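Methylmalonate-semialdehyde dehydrogenase (Oceanimonas doudoroffii, PDB 4ZZ7) catalyses the NAD-dependent, CoA-acylating oxidation of methylmalonate semialdehyde, as a member of the aldehyde dehydrogenase family. Local coordinates at residues H255-P260 with D401-I406. Residues are numbered along the deposited sequence; the frame is centred on the assembly and turned at random.
Sequences HAIVMP and DAMDLI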
loop_
_atom_site.group_PDB
_atom_site.type_symbol
_atom_site.label_atom_id
_atom_site.label_comp_id
_atom_site.label_asym_id
_atom_site.label_seq_id
_atom_site.Cartn_x
_atom_site.Cartn_y
_atom_site.Cartn_z
ATOM N N HIS A 255 -5.583 29.176 -12.919
ATOM C CA HIS A 255 -4.985 29.654 -14.162
ATOM C C HIS A 255 -4.781 28.514 -15.154
ATOM O O HIS A 255 -4.429 27.421 -14.757
ATOM C CB HIS A 255 -3.607 30.267 -13.900
ATOM C CG HIS A 255 -3.622 31.581 -13.173
ATOM N ND1 HIS A 255 -4.271 31.765 -11.967
ATOM C CD2 HIS A 255 -3.012 32.755 -13.450
ATOM C CE1 HIS A 255 -4.084 33.003 -11.551
ATOM N NE2 HIS A 255 -3.326 33.624 -12.434
ATOM N N ALA A 256 -4.968 28.800 -16.442
ATOM C CA ALA A 256 -4.640 27.873 -17.526
ATOM C C ALA A 256 -3.649 28.527 -18.487
ATOM O O ALA A 256 -3.932 29.592 -19.049
ATOM C CB ALA A 256 -5.893 27.457 -18.282
ATOM N N ILE A 257 -2.509 27.887 -18.685
ATOM C CA ILE A 257 -1.509 28.356 -19.623
ATOM C C ILE A 257 -1.867 27.788 -20.976
ATOM O O ILE A 257 -1.882 26.570 -21.140
ATOM C CB ILE A 257 -0.107 27.871 -19.219
ATOM C CG1 ILE A 257 0.233 28.406 -17.832
ATOM C CG2 ILE A 257 0.949 28.289 -20.244
ATOM C CD1 ILE A 257 1.538 27.897 -17.282
ATOM N N VAL A 258 -2.172 28.668 -21.930
ATOM C CA VAL A 258 -2.421 28.275 -23.325
ATOM C C VAL A 258 -1.108 28.475 -24.108
ATOM O O VAL A 258 -0.716 29.601 -24.411
ATOM C CB VAL A 258 -3.580 29.075 -23.950
ATOM C CG1 VAL A 258 -3.883 28.555 -25.336
ATOM C CG2 VAL A 258 -4.814 28.991 -23.069
ATOM N N MET A 259 -0.431 27.369 -24.397
ATOM C CA MET A 259 0.818 27.394 -25.133
ATOM C C MET A 259 0.524 27.559 -26.614
ATOM O O MET A 259 -0.599 27.304 -27.070
ATOM C CB MET A 259 1.591 26.091 -24.929
ATOM C CG MET A 259 2.038 25.812 -23.499
ATOM S SD MET A 259 3.369 26.862 -22.859
ATOM C CE MET A 259 4.770 26.357 -23.849
ATOM N N PRO A 260 1.539 27.979 -27.380
ATOM C CA PRO A 260 1.374 28.073 -28.840
ATOM C C PRO A 260 0.895 26.778 -29.473
ATOM O O PRO A 260 -0.086 26.803 -30.198
ATOM C CB PRO A 260 2.780 28.458 -29.327
ATOM C CG PRO A 260 3.372 29.215 -28.164
ATOM C CD PRO A 260 2.833 28.540 -26.929
ATOM N N ASP A 401 7.153 32.765 -17.551
ATOM C CA ASP A 401 6.522 33.977 -16.997
ATOM C C ASP A 401 5.123 33.655 -16.523
ATOM O O ASP A 401 4.710 34.144 -15.463
ATOM C CB ASP A 401 6.457 35.123 -18.016
ATOM C CG ASP A 401 7.815 35.720 -18.329
ATOM O OD1 ASP A 401 8.766 35.451 -17.557
ATOM O OD2 ASP A 401 7.921 36.455 -19.351
ATOM N N ALA A 402 4.410 32.839 -17.316
ATOM C CA ALA A 402 3.091 32.324 -16.929
ATOM C C ALA A 402 3.155 31.526 -15.622
ATOM O O ALA A 402 2.335 31.733 -14.716
ATOM C CB ALA A 402 2.493 31.472 -18.036
ATOM N N MET A 403 4.135 30.631 -15.524
ATOM C CA MET A 403 4.333 29.851 -14.283
ATOM C C MET A 403 4.714 30.671 -13.024
ATOM O O MET A 403 4.277 30.355 -11.915
ATOM C CB MET A 403 5.368 28.748 -14.505
ATOM C CG MET A 403 4.789 27.531 -15.197
ATOM S SD MET A 403 5.941 26.171 -15.141
ATOM C CE MET A 403 6.973 26.834 -16.430
ATOM N N ASP A 404 5.542 31.701 -13.204
ATOM C CA ASP A 404 5.934 32.587 -12.114
ATOM C C ASP A 404 4.702 33.332 -11.656
ATOM O O ASP A 404 4.497 33.498 -10.468
ATOM C CB ASP A 404 6.989 33.624 -12.545
ATOM C CG ASP A 404 8.340 33.022 -12.895
ATOM O OD1 ASP A 404 8.660 31.917 -12.421
ATOM O OD2 ASP A 404 9.093 33.688 -13.662
ATOM N N LEU A 405 3.893 33.792 -12.612
ATOM C CA LEU A 405 2.667 34.525 -12.299
ATOM C C LEU A 405 1.728 33.664 -11.428
ATOM O O LEU A 405 1.156 34.170 -10.453
ATOM C CB LEU A 405 1.978 34.969 -13.590
ATOM C CG LEU A 405 0.607 35.628 -13.469
ATOM C CD1 LEU A 405 0.719 37.000 -12.842
ATOM C CD2 LEU A 405 -0.016 35.711 -14.848
ATOM N N ILE A 406 1.601 32.372 -11.764
ATOM C CA ILE A 406 0.714 31.470 -11.026
ATOM C C ILE A 406 1.228 31.290 -9.600
ATOM O O ILE A 406 0.476 31.482 -8.645
ATOM C CB ILE A 406 0.537 30.100 -11.739
ATOM C CG1 ILE A 406 -0.231 30.281 -13.049
ATOM C CG2 ILE A 406 -0.267 29.131 -10.873
ATOM C CD1 ILE A 406 -0.148 29.121 -14.017
#
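Ile257 and Ile406 both set CG1 opposite the carbonyl carbon (chi1 -60° and -67°) and run on nearly extended to CD1, which brings the two methyl ends together, Ile257 CD1 lying 3.9 Å from Ile406 CD1 where the chains cross. The same Ile257 methyl rests 3.8 Å from Ala402 CB, which points at the strand, and touches Met403 through CG at 3.9 Å. Met403 sets off away from the strand, and only the first part of its chain grazes the isoleucine; it also packs on Phe428 of helix 422-431, which Ile257 meets as well. One turn on from Ala402, Ile406 slides past His255 in the opposite direction, its CG1 3.5 Å from His255 CB and obliquely placed to the imidazole. Leu405 comes to the ring's edge, near its plane, with CD2 4.4 Å from His255 CD2. These contacts are apolar, and the buried imidazole finds its polar partners elsewhere: ND1 bonds to Lys253 O and NE2 to Tyr382 OH, two bonds that probably fix its rotation. The strand and helix run antiparallel, their axes 9.4 Å apart at 177°, so that the CA of His255 lies nearest that of Ile406 and the CA of Ile257 nearest that of Ala402. Strand 254-258 lies between the parallel strands 286-292 and 411-418, and helix 399-408, which links strands 390-396 and 411-418, packs across one face of them. This is the alpha/beta layering of the catalytic domain in the aldehyde dehydrogenase fold, with the side chain of His255 about 14 Å from the bound NAD.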